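Local atomic coordinates of glycosyl hydrolase family 2, TIM barrel domain protein (Faecalibacterium prausnitzii A2-165, PDB entry 6ED2), a protein that probably hydrolyses beta-glucuronides, releasing glucuronic acid from its conjugates in the human gut. Residues I434-L439 with R468-T473; Y452-F457 with Q486-F491; V492-Y497 with L531-Y536. All coordinates share one frame; numbering follows the deposited sequence.

All three contacts belong to the TIM barrel. Contacts 1 and 3 are buried core: each joins two parallel strands of the barrel wall through a ladder of backbone hydrogen bonds, and strand 470-474 of contact 1 lies directly beside strand 492-495 of contact 3, with Thr471 OG1 and Ser493 OG 2.8 Å apart. Contact 2 lies further out, mostly buried but reaching solvent at Lys454. It sets helix 449-463, which connects the two strands of contact 1, against the loop leading into contact 3. Its chemistry is accordingly aromatic packing. Contact 1 adds an arginine-tryptophan pair, whereas contact 3 gathers a polar cluster at the strand ends.

Contact 1. Residues I434-L439 with R468-T473; sequences IAWSLL and RPRTYT
Arg468 lies along the start of the segment 434-439 and ends at the rim of Trp436. Its CB rests 3.5 Å from Ile434 O, CG also borders that carbonyl, and CD sits 3.6 Å from Ile434 CA. A bend at chi3 (-71°) turns the chain so that one guanidinium face is turned to Trp436 CZ2, 3.7 Å from Arg468 NH2. The indole thus presents its edge to that face, the two planes 69° apart. Asp464 ties the two side chains together, with a salt bridge to Arg468 NH2 and a hydrogen bond from Trp436 NE1, while Arg468 NH1 goes to Val433 O. This is the parallel pairing of a beta-alpha-beta unit in the TIM barrel, with helix 449-463 as the connection. Trp436 N donates to Pro469 O at 3.1 Å, Thr471 N to Trp436 O at 2.9 Å and Leu438 N to Thr471 O at 2.8 Å. Pro469, with no N-H to offer, suits the strand's entry and sets its CD 3.3 Å from Ile434 O. On the other face from Trp436, small Ser437 and Thr471 meet through CB and CG2, their hydroxyls bonded to Glu377 and to Phe491 O and Ser493. Leu439 CD1 packs 3.8 Å from Tyr472 CB.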
loop_
_atom_site.group_PDB
_atom_site.type_symbol
_atom_site.label_atom_id
_atom_site.label_comp_id
_atom_site.label_asym_id
_atom_site.label_seq_id
_atom_site.Cartn_x
_atom_site.Cartn_y
_atom_site.Cartn_z
ATOM N N ILE A 434 22.949 26.999 -16.416
ATOM C CA ILE A 434 24.364 27.233 -16.129
ATOM C C ILE A 434 25.293 26.185 -16.736
ATOM O O ILE A 434 26.513 26.317 -16.608
ATOM C CB ILE A 434 24.626 27.356 -14.611
ATOM C CG1 ILE A 434 23.942 26.242 -13.812
ATOM C CG2 ILE A 434 24.153 28.702 -14.087
ATOM C CD1 ILE A 434 24.736 24.957 -13.720
ATOM N N ALA A 435 24.772 25.153 -17.395
ATOM C CA ALA A 435 25.647 24.119 -17.943
ATOM C C ALA A 435 24.882 23.314 -18.975
ATOM O O ALA A 435 23.647 23.273 -18.963
ATOM C CB ALA A 435 26.195 23.190 -16.852
ATOM N N TRP A 436 25.640 22.662 -19.860
ATOM C CA TRP A 436 25.109 21.845 -20.947
ATOM C C TRP A 436 25.549 20.406 -20.752
ATOM O O TRP A 436 26.738 20.143 -20.563
ATOM C CB TRP A 436 25.609 22.327 -22.321
ATOM C CG TRP A 436 25.505 23.811 -22.525
ATOM C CD1 TRP A 436 26.531 24.714 -22.579
ATOM C CD2 TRP A 436 24.297 24.566 -22.676
ATOM N NE1 TRP A 436 26.037 25.983 -22.786
ATOM C CE2 TRP A 436 24.667 25.917 -22.849
ATOM C CE3 TRP A 436 22.939 24.227 -22.707
ATOM C CZ2 TRP A 436 23.722 26.933 -23.027
ATOM C CZ3 TRP A 436 22.001 25.245 -22.899
ATOM C CH2 TRP A 436 22.399 26.573 -23.045
ATOM N N SER A 437 24.610 19.473 -20.816
ATOM C CA SER A 437 24.942 18.057 -20.793
ATOM C C SER A 437 24.687 17.504 -22.185
ATOM O O SER A 437 23.566 17.584 -22.684
ATOM C CB SER A 437 24.127 17.314 -19.733
ATOM O OG SER A 437 24.270 15.917 -19.911
ATOM N N LEU A 438 25.723 16.945 -22.814
ATOM C CA LEU A 438 25.667 16.679 -24.247
ATOM C C LEU A 438 25.264 15.250 -24.585
ATOM O O LEU A 438 24.861 14.993 -25.726
ATOM C CB LEU A 438 27.024 16.988 -24.889
ATOM C CG LEU A 438 27.347 18.422 -25.336
ATOM C CD1 LEU A 438 26.918 19.463 -24.360
ATOM C CD2 LEU A 438 28.833 18.579 -25.606
ATOM N N LEU A 439 25.378 14.323 -23.633
ATOM C CA LEU A 439 24.999 12.926 -23.808
ATOM C C LEU A 439 24.670 12.359 -22.438
ATOM O O LEU A 439 25.212 12.815 -21.426
ATOM C CB LEU A 439 26.106 12.070 -24.455
ATOM C CG LEU A 439 26.869 12.509 -25.708
ATOM C CD1 LEU A 439 28.124 13.244 -25.313
ATOM C CD2 LEU A 439 27.208 11.309 -26.583
ATOM N N ARG A 468 29.348 28.508 -21.021
ATOM C CA ARG A 468 29.026 27.754 -19.824
ATOM C C ARG A 468 29.629 26.355 -19.908
ATOM O O ARG A 468 29.769 25.796 -21.003
ATOM C CB ARG A 468 27.510 27.653 -19.647
ATOM C CG ARG A 468 26.918 28.807 -18.871
ATOM C CD ARG A 468 25.435 28.945 -19.155
ATOM N NE ARG A 468 25.191 29.445 -20.503
ATOM C CZ ARG A 468 24.096 30.112 -20.864
ATOM N NH1 ARG A 468 23.107 30.327 -19.985
ATOM N NH2 ARG A 468 23.987 30.558 -22.109
ATOM N N PRO A 469 29.951 25.753 -18.764
ATOM C CA PRO A 469 30.655 24.456 -18.768
ATOM C C PRO A 469 29.851 23.345 -19.430
ATOM O O PRO A 469 28.614 23.344 -19.407
ATOM C CB PRO A 469 30.873 24.168 -17.277
ATOM C CG PRO A 469 29.900 25.065 -16.553
ATOM C CD PRO A 469 29.761 26.288 -17.408
ATOM N N ARG A 470 30.574 22.397 -20.042
ATOM C CA ARG A 470 29.977 21.273 -20.760
ATOM C C ARG A 470 30.304 19.959 -20.063
ATOM O O ARG A 470 31.407 19.786 -19.532
ATOM C CB ARG A 470 30.462 21.200 -22.210
ATOM C CG ARG A 470 30.340 22.504 -22.997
ATOM C CD ARG A 470 31.436 22.576 -24.067
ATOM N NE ARG A 470 32.751 22.599 -23.427
ATOM C CZ ARG A 470 33.909 22.458 -24.063
ATOM N NH1 ARG A 470 33.925 22.278 -25.374
ATOM N NH2 ARG A 470 35.048 22.505 -23.383
ATOM N N THR A 471 29.342 19.034 -20.072
ATOM C CA THR A 471 29.488 17.746 -19.412
ATOM C C THR A 471 28.705 16.710 -20.206
ATOM O O THR A 471 28.063 17.020 -21.212
ATOM C CB THR A 471 29.011 17.797 -17.941
ATOM O OG1 THR A 471 29.500 16.644 -17.229
ATOM C CG2 THR A 471 27.475 17.812 -17.853
ATOM N N TYR A 472 28.789 15.464 -19.752
ATOM C CA TYR A 472 27.938 14.374 -20.211
ATOM C C TYR A 472 27.982 13.345 -19.102
ATOM O O TYR A 472 28.926 13.325 -18.317
ATOM C CB TYR A 472 28.412 13.780 -21.533
ATOM C CG TYR A 472 29.573 12.809 -21.399
ATOM C CD1 TYR A 472 29.361 11.424 -21.382
ATOM C CD2 TYR A 472 30.891 13.275 -21.310
ATOM C CE1 TYR A 472 30.424 10.531 -21.271
ATOM C CE2 TYR A 472 31.963 12.392 -21.198
ATOM C CZ TYR A 472 31.730 11.027 -21.190
ATOM O OH TYR A 472 32.799 10.165 -21.086
ATOM N N THR A 473 26.961 12.500 -19.008
ATOM C CA THR A 473 26.924 11.611 -17.857
ATOM C C THR A 473 27.552 10.271 -18.207
ATOM O O THR A 473 27.318 9.716 -19.285
ATOM C CB THR A 473 25.498 11.423 -17.333
ATOM O OG1 THR A 473 24.721 10.724 -18.310
ATOM C CG2 THR A 473 24.865 12.779 -17.034
#

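Contact 2. Residues Y452-F457 with Q486-F491; sequences YFKPLF and QRFADF
Phe453 O takes part twice in ordering the aromatic side of helix 449-463 that meets Phe488: it accepts Phe457 N at 2.9 Å, the ordinary helical bond, and lies in the plane of the Phe457 ring at its edge. The helix is one of those wrapped around the TIM barrel, and Phe453 and Phe457, one turn apart, point from it toward the loop that leads into strand 492-495. Between them Pro455, lacking an N-H, breaks the bonding to the preceding turn and kinks the helix.

Phe488, at the end of a short 3-10 turn, is the residue that fills this interface. Its CB sits squarely over the centre of the Phe457 ring, 3.8 Å from the centroid and only 8° off the normal. With CG anti to the carbonyl carbon (chi1 -66°), its own ring swings on toward the preceding helical turn, where Phe453 CB covers one face in a second CH-pi contact, 4.0 Å from the centroid. The Phe457 and Phe488 rings are nearly parallel, planes at 29°, yet slid so far apart that they barely overlap. Lys454 suits the outer border: its CB lies 3.8 Å from Phe488 CE1, and the remaining chain runs out to solvent. Arg487 lays a guanidinium face against Phe488 CZ.

Arg470, from the neighbouring strand, bonds Phe457 O through NH1 and makes a salt bridge to Asp490 through NH2, so helix and loop share one charged partner. The same Phe457 ring also borders the loop backbone, CD1 3.5 Å from Phe488 O. Beyond it the small Ala489 allows the backbone to come close, its CA 4.1 Å from Phe457 CE1.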
loop_
_atom_site.group_PDB
_atom_site.type_symbol
_atom_site.label_atom_id
_atom_site.label_comp_id
_atom_site.label_asym_id
_atom_site.label_seq_id
_atom_site.Cartn_x
_atom_site.Cartn_y
_atom_site.Cartn_z
ATOM N N TYR A 452 33.364 11.279 -32.428
ATOM C CA TYR A 452 31.999 11.735 -32.206
ATOM C C TYR A 452 31.965 12.906 -31.228
ATOM O O TYR A 452 31.339 13.930 -31.510
ATOM C CB TYR A 452 31.139 10.569 -31.703
ATOM C CG TYR A 452 29.669 10.860 -31.736
ATOM C CD1 TYR A 452 28.916 10.590 -32.873
ATOM C CD2 TYR A 452 29.028 11.419 -30.642
ATOM C CE1 TYR A 452 27.558 10.869 -32.918
ATOM C CE2 TYR A 452 27.662 11.696 -30.675
ATOM C CZ TYR A 452 26.941 11.422 -31.819
ATOM O OH TYR A 452 25.605 11.706 -31.866
ATOM N N PHE A 453 32.669 12.784 -30.094
ATOM C CA PHE A 453 32.576 13.792 -29.035
ATOM C C PHE A 453 33.209 15.115 -29.450
ATOM O O PHE A 453 32.707 16.187 -29.079
ATOM C CB PHE A 453 33.263 13.300 -27.755
ATOM C CG PHE A 453 32.435 12.353 -26.919
ATOM C CD1 PHE A 453 32.482 12.422 -25.533
ATOM C CD2 PHE A 453 31.638 11.389 -27.509
ATOM C CE1 PHE A 453 31.747 11.538 -24.755
ATOM C CE2 PHE A 453 30.903 10.500 -26.743
ATOM C CZ PHE A 453 30.951 10.573 -25.372
ATOM N N LYS A 454 34.348 15.062 -30.163
ATOM C CA LYS A 454 35.133 16.278 -30.392
ATOM C C LYS A 454 34.316 17.357 -31.088
ATOM O O LYS A 454 34.223 18.472 -30.548
ATOM C CB LYS A 454 36.412 15.950 -31.179
ATOM C CG LYS A 454 37.308 17.166 -31.472
ATOM C CD LYS A 454 38.619 16.704 -32.139
ATOM C CE LYS A 454 39.545 17.866 -32.491
ATOM N NZ LYS A 454 39.496 18.035 -33.973
ATOM N N PRO A 455 33.677 17.108 -32.234
ATOM C CA PRO A 455 32.867 18.178 -32.839
ATOM C C PRO A 455 31.675 18.589 -31.989
ATOM O O PRO A 455 31.282 19.757 -32.043
ATOM C CB PRO A 455 32.429 17.573 -34.179
ATOM C CG PRO A 455 32.454 16.096 -33.942
ATOM C CD PRO A 455 33.623 15.867 -33.038
ATOM N N LEU A 456 31.109 17.686 -31.176
ATOM C CA LEU A 456 29.959 18.065 -30.353
ATOM C C LEU A 456 30.352 19.060 -29.281
ATOM O O LEU A 456 29.672 20.071 -29.072
ATOM C CB LEU A 456 29.340 16.843 -29.699
ATOM C CG LEU A 456 28.236 16.193 -30.508
ATOM C CD1 LEU A 456 27.855 14.931 -29.790
ATOM C CD2 LEU A 456 27.042 17.115 -30.678
ATOM N N PHE A 457 31.439 18.776 -28.567
ATOM C CA PHE A 457 31.871 19.695 -27.525
ATOM C C PHE A 457 32.377 20.998 -28.118
ATOM O O PHE A 457 32.267 22.046 -27.480
ATOM C CB PHE A 457 32.933 19.021 -26.653
ATOM C CG PHE A 457 32.353 18.062 -25.653
ATOM C CD1 PHE A 457 32.156 18.449 -24.337
ATOM C CD2 PHE A 457 31.971 16.788 -26.044
ATOM C CE1 PHE A 457 31.608 17.575 -23.412
ATOM C CE2 PHE A 457 31.409 15.910 -25.142
ATOM C CZ PHE A 457 31.226 16.311 -23.809
ATOM N N GLN A 486 35.761 11.025 -21.337
ATOM C CA GLN A 486 35.760 11.899 -20.164
ATOM C C GLN A 486 36.655 13.115 -20.354
ATOM O O GLN A 486 36.365 14.184 -19.795
ATOM C CB GLN A 486 36.162 11.133 -18.903
ATOM C CG GLN A 486 37.559 10.538 -18.931
ATOM C CD GLN A 486 38.620 11.506 -18.433
ATOM O OE1 GLN A 486 38.307 12.533 -17.820
ATOM N NE2 GLN A 486 39.888 11.198 -18.718
ATOM N N ARG A 487 37.734 12.993 -21.141
ATOM C CA ARG A 487 38.674 14.111 -21.256
ATOM C C ARG A 487 38.048 15.341 -21.912
ATOM O O ARG A 487 38.567 16.450 -21.731
ATOM C CB ARG A 487 39.936 13.680 -22.022
ATOM C CG ARG A 487 39.763 13.409 -23.510
ATOM C CD ARG A 487 41.135 13.195 -24.195
ATOM N NE ARG A 487 41.021 12.668 -25.563
ATOM C CZ ARG A 487 41.013 13.439 -26.655
ATOM N NH1 ARG A 487 41.118 14.758 -26.537
ATOM N NH2 ARG A 487 40.904 12.899 -27.857
ATOM N N PHE A 488 36.921 15.184 -22.627
ATOM C CA PHE A 488 36.269 16.330 -23.267
ATOM C C PHE A 488 35.443 17.168 -22.301
ATOM O O PHE A 488 35.148 18.326 -22.609
ATOM C CB PHE A 488 35.363 15.865 -24.397
ATOM C CG PHE A 488 36.095 15.242 -25.526
ATOM C CD1 PHE A 488 36.665 16.032 -26.512
ATOM C CD2 PHE A 488 36.238 13.864 -25.596
ATOM C CE1 PHE A 488 37.347 15.459 -27.564
ATOM C CE2 PHE A 488 36.917 13.281 -26.642
ATOM C CZ PHE A 488 37.477 14.081 -27.630
ATOM N N ALA A 489 35.090 16.629 -21.134
ATOM C CA ALA A 489 34.155 17.286 -20.225
ATOM C C ALA A 489 34.844 18.363 -19.392
ATOM O O ALA A 489 35.961 18.167 -18.909
ATOM C CB ALA A 489 33.512 16.244 -19.306
ATOM N N ASP A 490 34.167 19.510 -19.224
ATOM C CA ASP A 490 34.668 20.558 -18.332
ATOM C C ASP A 490 34.465 20.191 -16.866
ATOM O O ASP A 490 35.162 20.710 -15.982
ATOM C CB ASP A 490 33.981 21.896 -18.618
ATOM C CG ASP A 490 34.130 22.345 -20.066
ATOM O OD1 ASP A 490 35.250 22.261 -20.627
ATOM O OD2 ASP A 490 33.125 22.804 -20.646
ATOM N N PHE A 491 33.481 19.351 -16.585
ATOM C CA PHE A 491 33.335 18.749 -15.275
ATOM C C PHE A 491 32.736 17.385 -15.540
ATOM O O PHE A 491 32.037 17.198 -16.539
ATOM C CB PHE A 491 32.491 19.609 -14.310
ATOM C CG PHE A 491 31.043 19.807 -14.736
ATOM C CD1 PHE A 491 30.048 18.946 -14.290
ATOM C CD2 PHE A 491 30.683 20.863 -15.558
ATOM C CE1 PHE A 491 28.719 19.128 -14.666
ATOM C CE2 PHE A 491 29.349 21.051 -15.949
ATOM C CZ PHE A 491 28.369 20.183 -15.493
#

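Contact 3. Residues V492-Y497 with L531-Y536; sequences VSLNRY and LIFTEY
Strands 492-495 and 531-535 run parallel, axes 4.4 Å apart at closest and inclined by 36°, until a beta bulge after Leu494 shifts the register by one: Leu494 O accepts Thr534 N at 2.8 Å and, weakly, Glu535 N at 3.4 Å. Arg496 N then resumes the ladder on Glu535 O. The bulge brings Thr534 and Glu535 together beside Asn495. Thr534 OG1 donates to Asn495 OD1 at 2.6 Å, almost in line with the CG-OD1 bond, and the Asn495 amide stacks on the Glu535 carboxylate, planes 23° apart. That is a stack and not a bond; Asn495 ND2 donates instead to Glu441, and Glu535 OE2 pairs with Arg353. Near the carboxylate plane, Tyr497, CG anti to its carbonyl carbon (chi1 -69°), brings OH to the anti side of Glu535 OE1, 2.6 Å away; OE1 lies at the tyrosine ring's edge, in its plane. A phenylalanine in its place would probably leave OE1 without this donor and the carboxylate less firmly fixed in rotation. A glycerol, probably from the crystallisation liquor, also bonds OE1; this is the C-terminal end of the strands, where TIM barrels hold their active sites. The reverse face, buried toward the helices, suits branched and aromatic side chains: Leu494 CD1 meets Leu531 CD1 at 3.8 Å, and Leu494 CB lies against the Phe533 ring. Arg496 reaches Glu518 on helix 508-525, the connection between these strands, while Phe533 stacks on Phe568 of helix 554-570; strands 470-474 and 574-580 flank the pair.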
loop_
_atom_site.group_PDB
_atom_site.type_symbol
_atom_site.label_atom_id
_atom_site.label_comp_id
_atom_site.label_asym_id
_atom_site.label_seq_id
_atom_site.Cartn_x
_atom_site.Cartn_y
_atom_site.Cartn_z
ATOM N N VAL A 492 33.086 16.426 -14.710
ATOM C CA VAL A 492 32.658 15.052 -14.931
ATOM C C VAL A 492 31.361 14.819 -14.166
ATOM O O VAL A 492 31.208 15.288 -13.029
ATOM C CB VAL A 492 33.772 14.067 -14.520
ATOM C CG1 VAL A 492 33.283 12.633 -14.571
ATOM C CG2 VAL A 492 34.979 14.238 -15.470
ATOM N N SER A 493 30.412 14.128 -14.811
ATOM C CA SER A 493 29.127 13.748 -14.222
ATOM C C SER A 493 29.027 12.232 -14.220
ATOM O O SER A 493 29.059 11.606 -15.287
ATOM C CB SER A 493 27.950 14.337 -15.011
ATOM O OG SER A 493 28.001 15.752 -15.058
ATOM N N LEU A 494 28.883 11.641 -13.037
ATOM C CA LEU A 494 28.831 10.190 -12.921
ATOM C C LEU A 494 27.423 9.730 -12.569
ATOM O O LEU A 494 26.755 10.335 -11.722
ATOM C CB LEU A 494 29.816 9.678 -11.857
ATOM C CG LEU A 494 31.321 9.890 -12.085
ATOM C CD1 LEU A 494 32.125 9.201 -10.976
ATOM C CD2 LEU A 494 31.777 9.399 -13.466
ATOM N N ASN A 495 26.986 8.651 -13.217
ATOM C CA ASN A 495 25.804 7.894 -12.818
ATOM C C ASN A 495 26.298 6.611 -12.162
ATOM O O ASN A 495 26.784 5.711 -12.853
ATOM C CB ASN A 495 24.909 7.574 -14.018
ATOM C CG ASN A 495 24.302 8.824 -14.666
ATOM O OD1 ASN A 495 24.509 9.957 -14.211
ATOM N ND2 ASN A 495 23.550 8.614 -15.734
ATOM N N ARG A 496 26.176 6.515 -10.840
ATOM C CA ARG A 496 26.741 5.385 -10.114
ATOM C C ARG A 496 25.715 4.763 -9.175
ATOM O O ARG A 496 24.951 5.469 -8.516
ATOM C CB ARG A 496 27.981 5.806 -9.335
ATOM C CG ARG A 496 29.206 6.039 -10.221
ATOM C CD ARG A 496 29.478 4.823 -11.084
ATOM N NE ARG A 496 30.634 4.989 -11.960
ATOM C CZ ARG A 496 30.578 5.465 -13.206
ATOM N NH1 ARG A 496 29.422 5.842 -13.740
ATOM N NH2 ARG A 496 31.687 5.563 -13.920
ATOM N N TYR A 497 25.715 3.434 -9.118
ATOM C CA TYR A 497 24.738 2.646 -8.382
ATOM C C TYR A 497 25.428 1.552 -7.582
ATOM O O TYR A 497 25.003 0.387 -7.584
ATOM C CB TYR A 497 23.711 2.047 -9.327
ATOM C CG TYR A 497 22.800 3.088 -9.928
ATOM C CD1 TYR A 497 21.749 3.623 -9.188
ATOM C CD2 TYR A 497 22.995 3.545 -11.233
ATOM C CE1 TYR A 497 20.897 4.576 -9.737
ATOM C CE2 TYR A 497 22.157 4.496 -11.789
ATOM C CZ TYR A 497 21.112 5.010 -11.039
ATOM O OH TYR A 497 20.287 5.961 -11.592
ATOM N N LEU A 531 33.861 17.185 -10.113
ATOM C CA LEU A 531 33.051 16.024 -10.431
ATOM C C LEU A 531 31.731 16.155 -9.684
ATOM O O LEU A 531 31.702 16.608 -8.534
ATOM C CB LEU A 531 33.773 14.722 -10.049
ATOM C CG LEU A 531 33.140 13.386 -10.462
ATOM C CD1 LEU A 531 34.240 12.336 -10.816
ATOM C CD2 LEU A 531 32.219 12.874 -9.353
ATOM N N ILE A 532 30.635 15.798 -10.351
ATOM C CA ILE A 532 29.338 15.721 -9.705
ATOM C C ILE A 532 28.733 14.364 -10.008
ATOM O O ILE A 532 29.114 13.677 -10.965
ATOM C CB ILE A 532 28.363 16.827 -10.148
ATOM C CG1 ILE A 532 27.853 16.569 -11.563
ATOM C CG2 ILE A 532 28.998 18.183 -10.038
ATOM C CD1 ILE A 532 26.743 17.537 -11.943
ATOM N N PHE A 533 27.775 13.983 -9.173
ATOM C CA PHE A 533 26.973 12.802 -9.430
ATOM C C PHE A 533 25.631 13.235 -9.995
ATOM O O PHE A 533 24.954 14.101 -9.433
ATOM C CB PHE A 533 26.829 11.961 -8.163
ATOM C CG PHE A 533 28.113 11.271 -7.783
ATOM C CD1 PHE A 533 28.383 9.992 -8.235
ATOM C CD2 PHE A 533 29.076 11.932 -7.025
ATOM C CE1 PHE A 533 29.587 9.374 -7.919
ATOM C CE2 PHE A 533 30.274 11.316 -6.685
ATOM C CZ PHE A 533 30.533 10.045 -7.140
ATOM N N THR A 534 25.283 12.679 -11.141
ATOM C CA THR A 534 24.024 13.001 -11.778
ATOM C C THR A 534 22.995 11.888 -11.648
ATOM O O THR A 534 21.822 12.119 -11.963
ATOM C CB THR A 534 24.253 13.329 -13.264
ATOM O OG1 THR A 534 25.224 12.423 -13.802
ATOM C CG2 THR A 534 24.754 14.761 -13.411
ATOM N N GLU A 535 23.395 10.692 -11.216
ATOM C CA GLU A 535 22.435 9.658 -10.843
ATOM C C GLU A 535 23.019 8.800 -9.737
ATOM O O GLU A 535 24.232 8.561 -9.687
ATOM C CB GLU A 535 22.040 8.743 -12.010
ATOM C CG GLU A 535 21.302 9.466 -13.099
ATOM C CD GLU A 535 20.719 8.551 -14.115
ATOM O OE1 GLU A 535 20.546 7.348 -13.799
ATOM O OE2 GLU A 535 20.420 9.050 -15.225
ATOM N N TYR A 536 22.123 8.319 -8.880
ATOM C CA TYR A 536 22.329 7.345 -7.818
ATOM C C TYR A 536 21.004 7.222 -7.068
ATOM O O TYR A 536 20.163 8.130 -7.109
ATOM C CB TYR A 536 23.471 7.742 -6.878
ATOM C CG TYR A 536 23.253 8.983 -6.023
ATOM C CD1 TYR A 536 22.994 8.863 -4.657
ATOM C CD2 TYR A 536 23.336 10.260 -6.561
ATOM C CE1 TYR A 536 22.814 9.974 -3.858
ATOM C CE2 TYR A 536 23.175 11.390 -5.763
ATOM C CZ TYR A 536 22.914 11.240 -4.409
ATOM O OH TYR A 536 22.744 12.347 -3.593
#